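Local coordinates for protein BRIC1 (Synthetic construct, PDB 6FF6) that is a computationally designed repeat protein that adopts a novel, corrugated all-helical architecture, at residues F73-Y78 / D117-K122; S63-A68 / L82-L87. One frame throughout, in Å; residues are numbered along the deposited sequence.

Contact 1 (F73-Y78 / D117-K122); sequences FTMLQY and DYYKNK
A buried aromatic and hydrogen-bonding contact joins Tyr119, near the C-terminal end of helix 99-121, to the start of helix 74-92, where Phe73 holds the N-cap position. The two rings form an offset stack, with centroids 4.6 Å apart and planes at 18°. They slide past each other in opposite directions, so each lays its own CB over the partner's face: CB of Phe73 sits 3.7 Å from the centroid of the Tyr119 ring, and CB of Tyr119 lies over the Phe73 ring in the same manner. Both side chains leave the backbone with CG beside the N and anti to the carbonyl carbon (chi1 -58° for Phe73). The opposite face of Tyr119 receives the edge of the Tyr118 ring, with Tyr118 CD2 over its centre.

The helices run nearly antiparallel here, within a four-helix bundle whose sequence resembles Hpt domains, and the Tyr119 side chain reaches across to the other helix; the segment axes are 10.1 Å apart at closest approach. Its hydroxyl reaches the first turn of helix 74-92, where backbone N-H groups lack acceptors from a preceding turn. Met75 N donates to Tyr119 OH at 2.8 Å along a nearly straight path, 166° at the hydrogen. Thr74 OG1 adds a weak bond to the same oxygen, and its side chain crosses the tyrosine at about a right angle. Met75 closes in at the ring's edge, its CB 3.8 Å from Tyr119 CE2. Leu76 makes a looser apolar contact through CB and continues onto Phe26 of helix 23-42. Tyr23 meets the Phe73 ring edge-to-face, while Ala129 of the second subunit packs on Met75.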
loop_
_atom_site.group_PDB
_atom_site.type_symbol
_atom_site.label_atom_id
_atom_site.label_comp_id
_atom_site.label_asym_id
_atom_site.label_seq_id
_atom_site.Cartn_x
_atom_site.Cartn_y
_atom_site.Cartn_z
ATOM N N PHE A 73 -1.222 -0.564 -8.807
ATOM C CA PHE A 73 -0.020 0.273 -8.881
ATOM C C PHE A 73 -0.399 1.626 -9.514
ATOM O O PHE A 73 -0.146 1.893 -10.687
ATOM C CB PHE A 73 1.115 -0.453 -9.620
ATOM C CG PHE A 73 1.564 -1.787 -9.042
ATOM C CD1 PHE A 73 1.291 -2.125 -7.719
ATOM C CD2 PHE A 73 2.290 -2.691 -9.814
ATOM C CE1 PHE A 73 1.719 -3.343 -7.189
ATOM C CE2 PHE A 73 2.717 -3.910 -9.280
ATOM C CZ PHE A 73 2.435 -4.221 -7.972
ATOM N N THR A 74 -1.064 2.460 -8.698
ATOM C CA THR A 74 -1.660 3.720 -9.118
ATOM C C THR A 74 -0.659 4.739 -9.645
ATOM O O THR A 74 -0.934 5.361 -10.677
ATOM C CB THR A 74 -2.560 4.293 -8.044
ATOM O OG1 THR A 74 -1.900 4.229 -6.787
ATOM C CG2 THR A 74 -3.879 3.551 -7.974
ATOM N N MET A 75 0.498 4.877 -8.996
ATOM C CA MET A 75 1.510 5.824 -9.465
ATOM C C MET A 75 2.023 5.397 -10.823
ATOM O O MET A 75 2.246 6.235 -11.689
ATOM C CB MET A 75 2.669 5.884 -8.472
ATOM C CG MET A 75 2.265 6.276 -7.101
ATOM S SD MET A 75 2.225 8.035 -7.024
ATOM C CE MET A 75 3.483 8.288 -5.875
ATOM N N LEU A 76 2.188 4.077 -11.019
ATOM C CA LEU A 76 2.644 3.514 -12.280
ATOM C C LEU A 76 1.548 3.719 -13.351
ATOM O O LEU A 76 1.863 4.161 -14.457
ATOM C CB LEU A 76 2.996 2.029 -12.091
ATOM C CG LEU A 76 3.545 1.278 -13.304
ATOM C CD1 LEU A 76 4.790 1.951 -13.841
ATOM C CD2 LEU A 76 3.836 -0.141 -12.944
ATOM N N GLN A 77 0.271 3.428 -12.994
ATOM C CA GLN A 77 -0.922 3.576 -13.837
ATOM C C GLN A 77 -0.970 4.976 -14.436
ATOM O O GLN A 77 -1.122 5.120 -15.645
ATOM C CB GLN A 77 -2.188 3.367 -12.989
ATOM C CG GLN A 77 -2.913 2.053 -13.217
ATOM C CD GLN A 77 -3.998 1.830 -12.180
ATOM O OE1 GLN A 77 -3.800 2.018 -10.977
ATOM N NE2 GLN A 77 -5.171 1.404 -12.621
ATOM N N TYR A 78 -0.789 5.997 -13.590
ATOM C CA TYR A 78 -0.809 7.390 -13.988
ATOM C C TYR A 78 0.355 7.759 -14.917
ATOM O O TYR A 78 0.137 8.402 -15.943
ATOM C CB TYR A 78 -0.903 8.288 -12.749
ATOM C CG TYR A 78 -2.343 8.513 -12.311
ATOM C CD1 TYR A 78 -3.181 9.383 -13.008
ATOM C CD2 TYR A 78 -2.870 7.850 -11.205
ATOM C CE1 TYR A 78 -4.507 9.591 -12.614
ATOM C CE2 TYR A 78 -4.192 8.058 -10.793
ATOM C CZ TYR A 78 -5.010 8.925 -11.505
ATOM O OH TYR A 78 -6.321 9.124 -11.116
ATOM N N ASP A 117 9.812 0.361 -9.892
ATOM C CA ASP A 117 10.767 0.055 -8.833
ATOM C C ASP A 117 10.266 0.433 -7.445
ATOM O O ASP A 117 10.676 -0.204 -6.464
ATOM C CB ASP A 117 12.132 0.668 -9.152
ATOM C CG ASP A 117 12.842 -0.052 -10.314
ATOM O OD1 ASP A 117 12.564 -1.250 -10.540
ATOM O OD2 ASP A 117 13.671 0.587 -10.995
ATOM N N TYR A 118 9.359 1.459 -7.357
ATOM C CA TYR A 118 8.745 1.863 -6.111
ATOM C C TYR A 118 7.943 0.678 -5.589
ATOM O O TYR A 118 8.196 0.199 -4.488
ATOM C CB TYR A 118 7.841 3.104 -6.321
ATOM C CG TYR A 118 6.915 3.392 -5.152
ATOM C CD1 TYR A 118 7.419 3.849 -3.935
ATOM C CD2 TYR A 118 5.550 3.131 -5.238
ATOM C CE1 TYR A 118 6.582 4.061 -2.838
ATOM C CE2 TYR A 118 4.700 3.346 -4.146
ATOM C CZ TYR A 118 5.227 3.791 -2.942
ATOM O OH TYR A 118 4.417 3.974 -1.844
ATOM N N TYR A 119 7.030 0.171 -6.423
ATOM C CA TYR A 119 6.158 -0.956 -6.130
ATOM C C TYR A 119 6.890 -2.247 -5.997
ATOM O O TYR A 119 6.459 -3.098 -5.234
ATOM C CB TYR A 119 5.030 -1.063 -7.154
ATOM C CG TYR A 119 4.061 0.099 -7.076
ATOM C CD1 TYR A 119 3.156 0.209 -6.026
ATOM C CD2 TYR A 119 4.079 1.113 -8.027
ATOM C CE1 TYR A 119 2.273 1.286 -5.938
ATOM C CE2 TYR A 119 3.214 2.208 -7.941
ATOM C CZ TYR A 119 2.301 2.281 -6.902
ATOM O OH TYR A 119 1.411 3.324 -6.825
ATOM N N LYS A 120 7.995 -2.409 -6.719
ATOM C CA LYS A 120 8.848 -3.606 -6.655
ATOM C C LYS A 120 9.519 -3.598 -5.290
ATOM O O LYS A 120 9.542 -4.628 -4.616
ATOM C CB LYS A 120 9.904 -3.531 -7.761
ATOM C CG LYS A 120 10.801 -4.723 -7.934
ATOM C CD LYS A 120 11.898 -4.408 -8.959
ATOM C CE LYS A 120 11.351 -4.191 -10.351
ATOM N NZ LYS A 120 12.434 -3.905 -11.312
ATOM N N ASN A 121 10.033 -2.422 -4.871
ATOM C CA ASN A 121 10.675 -2.280 -3.574
ATOM C C ASN A 121 9.635 -2.349 -2.440
ATOM O O ASN A 121 9.264 -3.455 -2.048
ATOM C CB ASN A 121 11.557 -1.024 -3.511
ATOM C CG ASN A 121 12.957 -1.317 -3.024
ATOM O OD1 ASN A 121 13.727 -2.062 -3.660
ATOM N ND2 ASN A 121 13.314 -0.730 -1.884
ATOM N N LYS A 122 9.178 -1.198 -1.913
ATOM C CA LYS A 122 8.167 -1.079 -0.837
ATOM C C LYS A 122 8.546 -1.668 0.613
ATOM O O LYS A 122 7.684 -1.539 1.495
ATOM C CB LYS A 122 6.798 -1.674 -1.290
ATOM C CG LYS A 122 6.064 -0.893 -2.392
ATOM C CD LYS A 122 4.901 -0.064 -1.854
ATOM C CE LYS A 122 3.584 -0.389 -2.527
ATOM N NZ LYS A 122 2.612 0.744 -2.430
#

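Contact 2 (S63-A68 / L82-L87); sequences SIKGGA and LMENML
Lys65 and Glu84 reach toward each other from helices 51-71 and 74-92, and their side chains cross at about a right angle. The lysine meets the carboxylate with its last methylene: CE lies 3.3 Å from both OE1 and OE2 of Glu84, astride the two oxygens. The ammonium is set farther back, with Lys65 NZ 3.7 Å from Glu84 OE1 in a long salt bridge and nearly as far from OE2. This is therefore a loose electrostatic pairing, without a hydrogen bond across the two segments. Lys65 leaves its helix with CG anti to the backbone N (chi1 -175°), then bends at chi2 and chi3, whereas Glu84 stays extended beyond CG and brings its carboxylate up to CE of Lys65. The backbones remain well apart, 8.9 Å between the CA atoms of Lys65 and Glu84.

The pair lies at the surface of the helical bundle. Lys65 also packs on Val80, one turn before Glu84, and Glu84 touches Phe58 and His62 of helix 51-71. Deeper in, Ile64 rests on Leu33 and Leu34 of helix 23-42, while Met83 turns to Phe105 and Leu108 of helix 99-121; across the subunit boundary, Val140 of the second subunit packs on Leu82 and Met86.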
loop_
_atom_site.group_PDB
_atom_site.type_symbol
_atom_site.label_atom_id
_atom_site.label_comp_id
_atom_site.label_asym_id
_atom_site.label_seq_id
_atom_site.Cartn_x
_atom_site.Cartn_y
_atom_site.Cartn_z
ATOM N N SER A 63 0.695 -2.929 -22.241
ATOM C CA SER A 63 0.890 -4.134 -21.440
ATOM C C SER A 63 1.194 -3.804 -19.967
ATOM O O SER A 63 0.584 -4.389 -19.069
ATOM C CB SER A 63 1.987 -5.006 -22.028
ATOM O OG SER A 63 1.589 -5.488 -23.301
ATOM N N ILE A 64 2.100 -2.853 -19.728
ATOM C CA ILE A 64 2.444 -2.421 -18.381
ATOM C C ILE A 64 1.219 -1.815 -17.651
ATOM O O ILE A 64 1.025 -2.107 -16.464
ATOM C CB ILE A 64 3.656 -1.470 -18.408
ATOM C CG1 ILE A 64 4.925 -2.231 -18.841
ATOM C CG2 ILE A 64 3.844 -0.785 -17.047
ATOM C CD1 ILE A 64 6.037 -1.391 -19.284
ATOM N N LYS A 65 0.394 -1.006 -18.355
ATOM C CA LYS A 65 -0.828 -0.403 -17.813
ATOM C C LYS A 65 -1.759 -1.466 -17.236
ATOM O O LYS A 65 -2.276 -1.282 -16.138
ATOM C CB LYS A 65 -1.558 0.377 -18.914
ATOM C CG LYS A 65 -2.793 1.147 -18.459
ATOM C CD LYS A 65 -4.057 0.721 -19.213
ATOM C CE LYS A 65 -4.141 1.186 -20.649
ATOM N NZ LYS A 65 -5.550 1.279 -21.124
ATOM N N GLY A 66 -1.976 -2.545 -17.987
ATOM C CA GLY A 66 -2.834 -3.653 -17.585
ATOM C C GLY A 66 -2.438 -4.249 -16.251
ATOM O O GLY A 66 -3.281 -4.372 -15.351
ATOM N N GLY A 67 -1.150 -4.578 -16.118
ATOM C CA GLY A 67 -0.585 -5.117 -14.887
ATOM C C GLY A 67 -0.678 -4.138 -13.733
ATOM O O GLY A 67 -1.068 -4.511 -12.626
ATOM N N ALA A 68 -0.347 -2.871 -13.999
ATOM C CA ALA A 68 -0.411 -1.799 -13.005
ATOM C C ALA A 68 -1.842 -1.660 -12.445
ATOM O O ALA A 68 -2.017 -1.594 -11.225
ATOM C CB ALA A 68 0.064 -0.489 -13.596
ATOM N N LEU A 82 -0.092 8.664 -19.049
ATOM C CA LEU A 82 0.535 9.859 -19.562
ATOM C C LEU A 82 1.363 9.579 -20.760
ATOM O O LEU A 82 1.196 10.262 -21.756
ATOM C CB LEU A 82 1.331 10.535 -18.455
ATOM C CG LEU A 82 1.668 12.001 -18.602
ATOM C CD1 LEU A 82 0.429 12.866 -18.620
ATOM C CD2 LEU A 82 2.487 12.426 -17.436
ATOM N N MET A 83 2.190 8.530 -20.728
ATOM C CA MET A 83 2.958 8.176 -21.911
ATOM C C MET A 83 2.014 7.706 -23.043
ATOM O O MET A 83 2.134 8.143 -24.183
ATOM C CB MET A 83 4.049 7.146 -21.628
ATOM C CG MET A 83 4.872 6.852 -22.883
ATOM S SD MET A 83 6.618 6.728 -22.594
ATOM C CE MET A 83 7.175 6.712 -24.168
ATOM N N GLU A 84 1.063 6.855 -22.703
ATOM C CA GLU A 84 0.080 6.312 -23.629
ATOM C C GLU A 84 -0.547 7.394 -24.424
ATOM O O GLU A 84 -0.510 7.311 -25.635
ATOM C CB GLU A 84 -1.003 5.545 -22.869
ATOM C CG GLU A 84 -1.175 4.123 -23.360
ATOM C CD GLU A 84 -2.446 3.428 -22.925
ATOM O OE1 GLU A 84 -3.211 4.008 -22.122
ATOM O OE2 GLU A 84 -2.679 2.295 -23.405
ATOM N N ASN A 85 -1.064 8.439 -23.751
ATOM C CA ASN A 85 -1.707 9.608 -24.350
ATOM C C ASN A 85 -0.815 10.318 -25.366
ATOM O O ASN A 85 -1.250 10.572 -26.492
ATOM C CB ASN A 85 -2.226 10.580 -23.267
ATOM C CG ASN A 85 -3.418 10.046 -22.517
ATOM O OD1 ASN A 85 -4.115 9.127 -22.973
ATOM N ND2 ASN A 85 -3.673 10.601 -21.337
ATOM N N MET A 86 0.436 10.598 -24.976
ATOM C CA MET A 86 1.438 11.245 -25.823
ATOM C C MET A 86 1.724 10.393 -27.072
ATOM O O MET A 86 1.756 10.921 -28.177
ATOM C CB MET A 86 2.731 11.446 -25.033
ATOM C CG MET A 86 2.575 12.223 -23.759
ATOM S SD MET A 86 3.097 13.917 -23.895
ATOM C CE MET A 86 4.903 13.695 -23.888
ATOM N N LEU A 87 1.904 9.066 -26.875
ATOM C CA LEU A 87 2.164 8.073 -27.907
ATOM C C LEU A 87 1.008 7.950 -28.832
ATOM O O LEU A 87 1.233 7.705 -30.008
ATOM C CB LEU A 87 2.414 6.691 -27.319
ATOM C CG LEU A 87 3.717 6.482 -26.616
ATOM C CD1 LEU A 87 3.664 5.217 -25.751
ATOM C CD2 LEU A 87 4.866 6.507 -27.591
#

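Overall arrangement
Contacts 1 and 2 share helix 74-92: its first turn meets helix 99-121 in contact 1, and a later part faces helix 51-71 in contact 2. Their centres are 13 Å apart, and their segments alternate along the chain. Ala68 joins them directly. Its O probably accepts a hydrogen bond from Phe73 N, at 2.7 Å, across the short connection between helices 51-71 and 74-92, and its CB packs against Leu76 CD2 at 3.8 Å. Contact 1 is buried, 13 Å from the chain's centre, whereas contact 2 is a surface pairing 23 Å from it. Both contact regions also touch the second subunit, so helix 74-92 serves intrachain packing and the dimer interface together.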